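Local coordinates for protein beta-glucuronidase (uncultured Clostridium sp., PDB 6U7J) that hydrolyses beta-D-glucuronides as a glycoside hydrolase family 2 enzyme of a gut microbe, probably releasing estrogens from their glucuronide conjugates, at residues Y484-H495 with E534-V545. Sequence-based numbering, arbitrary orientation.
Sequences YPSLKTDLIKWH and ENNKAMDECDFV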
ATOM      1  N   TYR B 484       9.933 -19.722  20.726  1.00 33.45           N
ATOM      2  CA  TYR B 484       9.465 -20.264  21.998  1.00 39.61           C
ATOM      3  C   TYR B 484      10.593 -20.851  22.841  1.00 38.50           C
ATOM      4  O   TYR B 484      10.686 -20.497  24.030  1.00 38.77           O
ATOM      5  CB  TYR B 484       8.352 -21.287  21.738  1.00 39.33           C
ATOM      6  CG  TYR B 484       8.233 -22.333  22.822  1.00 43.95           C
ATOM      7  CD1 TYR B 484       7.768 -21.992  24.088  1.00 41.56           C
ATOM      8  CD2 TYR B 484       8.588 -23.662  22.580  1.00 41.42           C
ATOM      9  CE1 TYR B 484       7.652 -22.934  25.088  1.00 41.18           C
ATOM     10  CE2 TYR B 484       8.480 -24.620  23.570  1.00 43.02           C
ATOM     11  CZ  TYR B 484       8.012 -24.247  24.830  1.00 52.62           C
ATOM     12  OH  TYR B 484       7.890 -25.181  25.838  1.00 52.73           O
ATOM     13  N   PRO B 485      11.469 -21.722  22.322  1.00 41.28           N
ATOM     14  CA  PRO B 485      12.579 -22.203  23.164  1.00 38.48           C
ATOM     15  C   PRO B 485      13.485 -21.094  23.657  1.00 37.51           C
ATOM     16  O   PRO B 485      13.875 -21.098  24.833  1.00 37.54           O
ATOM     17  CB  PRO B 485      13.337 -23.160  22.230  1.00 36.05           C
ATOM     18  CG  PRO B 485      12.363 -23.546  21.216  1.00 44.92           C
ATOM     19  CD  PRO B 485      11.488 -22.361  20.996  1.00 40.60           C
ATOM     20  N   SER B 486      13.847 -20.144  22.784  1.00 37.99           N
ATOM     21  CA  SER B 486      14.792 -19.111  23.187  1.00 35.51           C
ATOM     22  C   SER B 486      14.237 -18.255  24.316  1.00 36.21           C
ATOM     23  O   SER B 486      14.965 -17.904  25.249  1.00 37.42           O
ATOM     24  CB  SER B 486      15.168 -18.237  21.994  1.00 34.56           C
ATOM     25  OG  SER B 486      15.853 -19.003  21.031  1.00 39.08           O
ATOM     26  N   LEU B 487      12.959 -17.892  24.242  1.00 34.93           N
ATOM     27  CA  LEU B 487      12.416 -17.001  25.258  1.00 37.08           C
ATOM     28  C   LEU B 487      12.197 -17.740  26.572  1.00 41.05           C
ATOM     29  O   LEU B 487      12.506 -17.200  27.641  1.00 40.74           O
ATOM     30  CB  LEU B 487      11.116 -16.355  24.776  1.00 34.08           C
ATOM     31  CG  LEU B 487      10.645 -15.255  25.738  1.00 36.84           C
ATOM     32  CD1 LEU B 487      11.643 -14.100  25.799  1.00 33.22           C
ATOM     33  CD2 LEU B 487       9.251 -14.742  25.405  1.00 33.50           C
ATOM     34  N   LYS B 488      11.672 -18.973  26.516  1.00 37.61           N
ATOM     35  CA  LYS B 488      11.497 -19.753  27.738  1.00 36.70           C
ATOM     36  C   LYS B 488      12.822 -19.919  28.468  1.00 37.31           C
ATOM     37  O   LYS B 488      12.906 -19.700  29.682  1.00 39.49           O
ATOM     38  CB  LYS B 488      10.897 -21.121  27.429  1.00 39.05           C
ATOM     39  CG  LYS B 488      10.430 -21.887  28.672  1.00 38.83           C
ATOM     40  CD  LYS B 488       9.846 -23.246  28.263  1.00 49.65           C
ATOM     41  CE  LYS B 488       9.569 -24.157  29.469  1.00 45.05           C
ATOM     42  NZ  LYS B 488       8.924 -23.388  30.553  1.00 49.40           N
ATOM     43  N   THR B 489      13.875 -20.274  27.733  1.00 35.50           N
ATOM     44  CA  THR B 489      15.186 -20.444  28.347  1.00 36.22           C
ATOM     45  C   THR B 489      15.674 -19.140  28.961  1.00 43.39           C
ATOM     46  O   THR B 489      16.167 -19.116  30.096  1.00 41.53           O
ATOM     47  CB  THR B 489      16.187 -20.944  27.305  1.00 39.09           C
ATOM     48  OG1 THR B 489      15.830 -22.267  26.894  1.00 43.21           O
ATOM     49  CG2 THR B 489      17.591 -20.961  27.879  1.00 36.96           C
ATOM     50  N   ASP B 490      15.540 -18.035  28.225  1.00 39.47           N
ATOM     51  CA  ASP B 490      16.011 -16.763  28.755  1.00 42.54           C
ATOM     52  C   ASP B 490      15.194 -16.344  29.970  1.00 40.60           C
ATOM     53  O   ASP B 490      15.753 -15.912  30.981  1.00 42.54           O
ATOM     54  CB  ASP B 490      15.974 -15.689  27.665  1.00 40.29           C
ATOM     55  CG  ASP B 490      16.898 -14.520  27.968  1.00 38.47           C
ATOM     56  OD1 ASP B 490      18.123 -14.734  28.083  1.00 38.50           O
ATOM     57  OD2 ASP B 490      16.394 -13.387  28.106  1.00 38.43           O
ATOM     58  N   LEU B 491      13.868 -16.486  29.894  1.00 42.01           N
ATOM     59  CA  LEU B 491      13.012 -16.145  31.023  1.00 40.99           C
ATOM     60  C   LEU B 491      13.455 -16.867  32.287  1.00 45.13           C
ATOM     61  O   LEU B 491      13.510 -16.268  33.371  1.00 41.34           O
ATOM     62  CB  LEU B 491      11.560 -16.511  30.704  1.00 42.36           C
ATOM     63  CG  LEU B 491      10.800 -15.619  29.733  1.00 41.55           C
ATOM     64  CD1 LEU B 491       9.424 -16.217  29.478  1.00 39.42           C
ATOM     65  CD2 LEU B 491      10.703 -14.212  30.315  1.00 39.90           C
ATOM     66  N   ILE B 492      13.774 -18.158  32.165  1.00 40.66           N
ATOM     67  CA  ILE B 492      14.091 -18.945  33.349  1.00 44.99           C
ATOM     68  C   ILE B 492      15.440 -18.520  33.924  1.00 44.46           C
ATOM     69  O   ILE B 492      15.613 -18.469  35.149  1.00 44.28           O
ATOM     70  CB  ILE B 492      14.035 -20.448  33.020  1.00 44.27           C
ATOM     71  CG1 ILE B 492      12.592 -20.863  32.708  1.00 40.86           C
ATOM     72  CG2 ILE B 492      14.551 -21.271  34.190  1.00 45.74           C
ATOM     73  CD1 ILE B 492      12.468 -22.281  32.185  1.00 40.74           C
ATOM     74  N   LYS B 493      16.400 -18.172  33.057  1.00 39.53           N
ATOM     75  CA  LYS B 493      17.686 -17.666  33.540  1.00 44.09           C
ATOM     76  C   LYS B 493      17.525 -16.350  34.310  1.00 45.18           C
ATOM     77  O   LYS B 493      18.178 -16.148  35.343  1.00 46.29           O
ATOM     78  CB  LYS B 493      18.664 -17.500  32.373  1.00 40.21           C
ATOM     79  CG  LYS B 493      19.012 -18.832  31.709  1.00 45.97           C
ATOM     80  CD  LYS B 493      20.280 -18.780  30.860  1.00 45.45           C
ATOM     81  CE  LYS B 493      20.136 -17.830  29.690  1.00 46.28           C
ATOM     82  NZ  LYS B 493      21.197 -18.037  28.655  1.00 54.53           N
ATOM     83  N   TRP B 494      16.654 -15.450  33.840  1.00 42.18           N
ATOM     84  CA  TRP B 494      16.441 -14.186  34.554  1.00 43.78           C
ATOM     85  C   TRP B 494      15.808 -14.428  35.924  1.00 45.59           C
ATOM     86  O   TRP B 494      16.139 -13.749  36.906  1.00 44.25           O
ATOM     87  CB  TRP B 494      15.563 -13.236  33.725  1.00 37.62           C
ATOM     88  CG  TRP B 494      16.265 -12.552  32.572  1.00 40.81           C
ATOM     89  CD1 TRP B 494      16.186 -12.886  31.254  1.00 40.35           C
ATOM     90  CD2 TRP B 494      17.138 -11.415  32.645  1.00 40.95           C
ATOM     91  NE1 TRP B 494      16.959 -12.036  30.499  1.00 38.08           N
ATOM     92  CE2 TRP B 494      17.552 -11.122  31.329  1.00 40.64           C
ATOM     93  CE3 TRP B 494      17.613 -10.618  33.696  1.00 41.28           C
ATOM     94  CZ2 TRP B 494      18.417 -10.070  31.033  1.00 40.96           C
ATOM     95  CZ3 TRP B 494      18.474  -9.573  33.401  1.00 40.38           C
ATOM     96  CH2 TRP B 494      18.867  -9.308  32.081  1.00 42.02           C
ATOM     97  N   HIS B 495      14.885 -15.383  36.011  1.00 42.89           N
ATOM     98  CA  HIS B 495      14.252 -15.655  37.296  1.00 48.06           C
ATOM     99  C   HIS B 495      15.224 -16.321  38.257  1.00 46.51           C
ATOM    100  O   HIS B 495      15.267 -15.979  39.448  1.00 43.87           O
ATOM    101  CB  HIS B 495      13.029 -16.538  37.108  1.00 43.15           C
ATOM    102  CG  HIS B 495      12.313 -16.839  38.383  1.00 47.49           C
ATOM    103  ND1 HIS B 495      11.823 -15.848  39.208  1.00 46.64           N
ATOM    104  CD2 HIS B 495      11.998 -18.015  38.975  1.00 47.67           C
ATOM    105  CE1 HIS B 495      11.236 -16.402  40.253  1.00 44.87           C
ATOM    106  NE2 HIS B 495      11.328 -17.714  40.136  1.00 47.50           N
ATOM    107  N   GLU B 534       4.362 -17.150  19.450  1.00 33.03           N
ATOM    108  CA  GLU B 534       5.410 -18.032  19.942  1.00 32.28           C
ATOM    109  C   GLU B 534       6.047 -17.467  21.202  1.00 38.20           C
ATOM    110  O   GLU B 534       6.325 -18.214  22.151  1.00 36.82           O
ATOM    111  CB  GLU B 534       6.458 -18.250  18.853  1.00 34.69           C
ATOM    112  CG  GLU B 534       5.972 -19.120  17.690  1.00 34.35           C
ATOM    113  CD  GLU B 534       5.412 -20.433  18.182  1.00 37.79           C
ATOM    114  OE1 GLU B 534       6.159 -21.160  18.865  1.00 39.24           O
ATOM    115  OE2 GLU B 534       4.230 -20.732  17.913  1.00 37.78           O
ATOM    116  N   ASN B 535       6.283 -16.150  21.238  1.00 31.54           N
ATOM    117  CA  ASN B 535       6.768 -15.549  22.470  1.00 33.86           C
ATOM    118  C   ASN B 535       5.762 -15.755  23.595  1.00 30.48           C
ATOM    119  O   ASN B 535       6.136 -16.135  24.709  1.00 30.81           O
ATOM    120  CB  ASN B 535       7.074 -14.063  22.257  1.00 29.47           C
ATOM    121  CG  ASN B 535       8.414 -13.845  21.573  1.00 32.66           C
ATOM    122  OD1 ASN B 535       9.463 -14.180  22.123  1.00 32.78           O
ATOM    123  ND2 ASN B 535       8.384 -13.310  20.350  1.00 29.17           N
ATOM    124  N   ASN B 536       4.475 -15.559  23.303  1.00 30.30           N
ATOM    125  CA  ASN B 536       3.450 -15.715  24.327  1.00 31.16           C
ATOM    126  C   ASN B 536       3.425 -17.139  24.868  1.00 38.16           C
ATOM    127  O   ASN B 536       3.177 -17.355  26.064  1.00 35.22           O
ATOM    128  CB  ASN B 536       2.087 -15.328  23.760  1.00 31.27           C
ATOM    129  CG  ASN B 536       1.899 -13.829  23.690  1.00 33.13           C
ATOM    130  OD1 ASN B 536       2.712 -13.080  24.219  1.00 32.43           O
ATOM    131  ND2 ASN B 536       0.835 -13.385  23.030  1.00 30.23           N
ATOM    132  N   LYS B 537       3.680 -18.121  23.996  1.00 36.02           N
ATOM    133  CA  LYS B 537       3.744 -19.510  24.432  1.00 35.09           C
ATOM    134  C   LYS B 537       4.813 -19.696  25.498  1.00 38.92           C
ATOM    135  O   LYS B 537       4.597 -20.403  26.486  1.00 37.22           O
ATOM    136  CB  LYS B 537       4.029 -20.412  23.235  1.00 36.82           C
ATOM    137  CG  LYS B 537       3.835 -21.880  23.517  1.00 49.79           C
ATOM    138  CD  LYS B 537       4.262 -22.717  22.326  1.00 47.82           C
ATOM    139  CE  LYS B 537       5.128 -23.890  22.780  1.00 53.23           C
ATOM    140  NZ  LYS B 537       4.649 -25.194  22.240  1.00 57.50           N
ATOM    141  N   ALA B 538       5.972 -19.055  25.313  1.00 37.65           N
ATOM    142  CA  ALA B 538       7.053 -19.161  26.286  1.00 39.40           C
ATOM    143  C   ALA B 538       6.618 -18.634  27.650  1.00 41.06           C
ATOM    144  O   ALA B 538       6.794 -19.300  28.674  1.00 40.66           O
ATOM    145  CB  ALA B 538       8.282 -18.407  25.781  1.00 36.30           C
ATOM    146  N   MET B 539       6.046 -17.432  27.678  1.00 38.52           N
ATOM    147  CA  MET B 539       5.659 -16.827  28.946  1.00 40.06           C
ATOM    148  C   MET B 539       4.554 -17.619  29.630  1.00 42.26           C
ATOM    149  O   MET B 539       4.501 -17.675  30.865  1.00 40.66           O
ATOM    150  CB  MET B 539       5.208 -15.389  28.721  1.00 31.06           C
ATOM    151  CG  MET B 539       6.256 -14.494  28.084  1.00 36.85           C
ATOM    152  SD  MET B 539       5.579 -12.826  27.857  1.00 38.68           S
ATOM    153  CE  MET B 539       5.393 -12.796  26.066  1.00 36.53           C
ATOM    154  N   ASP B 540       3.662 -18.227  28.849  1.00 36.66           N
ATOM    155  CA  ASP B 540       2.585 -19.003  29.441  1.00 38.67           C
ATOM    156  C   ASP B 540       3.096 -20.226  30.195  1.00 42.99           C
ATOM    157  O   ASP B 540       2.378 -20.754  31.050  1.00 39.49           O
ATOM    158  CB  ASP B 540       1.594 -19.413  28.357  1.00 35.04           C
ATOM    159  CG  ASP B 540       0.673 -18.279  27.968  1.00 41.84           C
ATOM    160  OD1 ASP B 540       0.634 -17.265  28.709  1.00 40.82           O
ATOM    161  OD2 ASP B 540      -0.015 -18.398  26.930  1.00 38.23           O
ATOM    162  N   GLU B 541       4.321 -20.671  29.925  1.00 42.44           N
ATOM    163  CA  GLU B 541       4.903 -21.801  30.640  1.00 46.42           C
ATOM    164  C   GLU B 541       5.764 -21.387  31.834  1.00 46.63           C
ATOM    165  O   GLU B 541       6.404 -22.247  32.443  1.00 49.07           O
ATOM    166  CB  GLU B 541       5.727 -22.658  29.674  1.00 41.22           C
ATOM    167  CG  GLU B 541       4.854 -23.338  28.650  1.00 42.72           C
ATOM    168  CD  GLU B 541       5.604 -24.292  27.738  1.00 47.05           C
ATOM    169  OE1 GLU B 541       6.813 -24.543  27.959  1.00 40.97           O
ATOM    170  OE2 GLU B 541       4.957 -24.790  26.789  1.00 47.44           O
ATOM    171  N   CYS B 542       5.786 -20.102  32.185  1.00 45.10           N
ATOM    172  CA  CYS B 542       6.590 -19.585  33.288  1.00 44.39           C
ATOM    173  C   CYS B 542       5.669 -18.949  34.318  1.00 45.51           C
ATOM    174  O   CYS B 542       5.013 -17.942  34.025  1.00 49.95           O
ATOM    175  CB  CYS B 542       7.605 -18.562  32.783  1.00 39.55           C
ATOM    176  SG  CYS B 542       8.807 -19.222  31.616  1.00 43.82           S
ATOM    177  N   ASP B 543       5.648 -19.505  35.530  1.00 43.31           N
ATOM    178  CA  ASP B 543       4.732 -19.019  36.563  1.00 45.68           C
ATOM    179  C   ASP B 543       5.198 -17.729  37.229  1.00 43.21           C
ATOM    180  O   ASP B 543       4.446 -17.155  38.021  1.00 44.86           O
ATOM    181  CB  ASP B 543       4.499 -20.100  37.635  1.00 43.48           C
ATOM    182  CG  ASP B 543       5.762 -20.458  38.438  1.00 46.63           C
ATOM    183  OD1 ASP B 543       6.878 -20.016  38.100  1.00 46.21           O
ATOM    184  OD2 ASP B 543       5.629 -21.200  39.437  1.00 52.11           O
ATOM    185  N   PHE B 544       6.399 -17.257  36.927  1.00 43.11           N
ATOM    186  CA  PHE B 544       6.943 -16.051  37.537  1.00 43.46           C
ATOM    187  C   PHE B 544       6.782 -14.815  36.656  1.00 43.95           C
ATOM    188  O   PHE B 544       7.256 -13.732  37.025  1.00 39.04           O
ATOM    189  CB  PHE B 544       8.422 -16.273  37.864  1.00 40.45           C
ATOM    190  CG  PHE B 544       9.223 -16.726  36.688  1.00 43.37           C
ATOM    191  CD1 PHE B 544       9.758 -15.800  35.806  1.00 38.87           C
ATOM    192  CD2 PHE B 544       9.417 -18.075  36.442  1.00 40.64           C
ATOM    193  CE1 PHE B 544      10.488 -16.208  34.703  1.00 41.27           C
ATOM    194  CE2 PHE B 544      10.152 -18.490  35.334  1.00 42.60           C
ATOM    195  CZ  PHE B 544      10.692 -17.550  34.468  1.00 39.88           C
ATOM    196  N   VAL B 545       6.129 -14.941  35.508  1.00 41.46           N
ATOM    197  CA  VAL B 545       5.965 -13.822  34.590  1.00 37.08           C
ATOM    198  C   VAL B 545       4.695 -13.070  34.975  1.00 36.59           C
ATOM    199  O   VAL B 545       3.612 -13.654  35.023  1.00 36.68           O
ATOM    200  CB  VAL B 545       5.931 -14.319  33.136  1.00 39.84           C
ATOM    201  CG1 VAL B 545       5.329 -13.272  32.216  1.00 39.00           C
ATOM    202  CG2 VAL B 545       7.342 -14.674  32.684  1.00 32.49           C
TER
HETATM  203  O   HOH W   1       8.750 -21.005  18.445  1.00 31.15           O
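Neighbouring helices on the outside of a TIM barrel pack here side by side: Y484-H495, from helix 480-498, meets the last turns of helix 525-540 and the turn that leads into strand 545-551. The helical parts, 484-495 and 534-540, run in the same general direction, their axes 7.9 Å apart at closest approach and crossing at -36°. The close approach is consistent with the small residue at the crossing: the methyl of A538 sits against K488 N and meets L487 CB at 3.6 Å, while A538 CA and K488 CA are 4.7 Å apart. Deeper in, L491 CD1 reaches M539 CG and, at 3.7 Å, C542 SG, on a side lined also by V502 and V504 of strand 502-506.

Toward the surface the contact turns polar. With CG swung trans to its own nitrogen (chi1 154°), the Y484 ring lies along the second helix, K537 CE over one face and E541 OE1 at its edge, in plane. The hydroxyl of Y484 donates to E541 OE1 in a very short bond of 2.5 Å, and the carboxylate stands nearly upright to the ring. K488 NZ makes a longer salt bridge to the same oxygen, 3.5 Å. One water joins Y484 N to E534 OE1.

Beyond the helix end, the type I turn C542-V545 presents F544 to H495. Their rings form an offset stack, 3° from parallel with centroids 4.2 Å apart, while H495 CB lies over the centre of the phenyl face. A hydrogen bond between H495 ND1 and the backbone oxygen of K500 limits the rotation of the imidazole. Close packing at an alanine, with polar contacts at one end and a ring stack at the other, ties consecutive helices in the outer layer of a (beta/alpha)8 barrel.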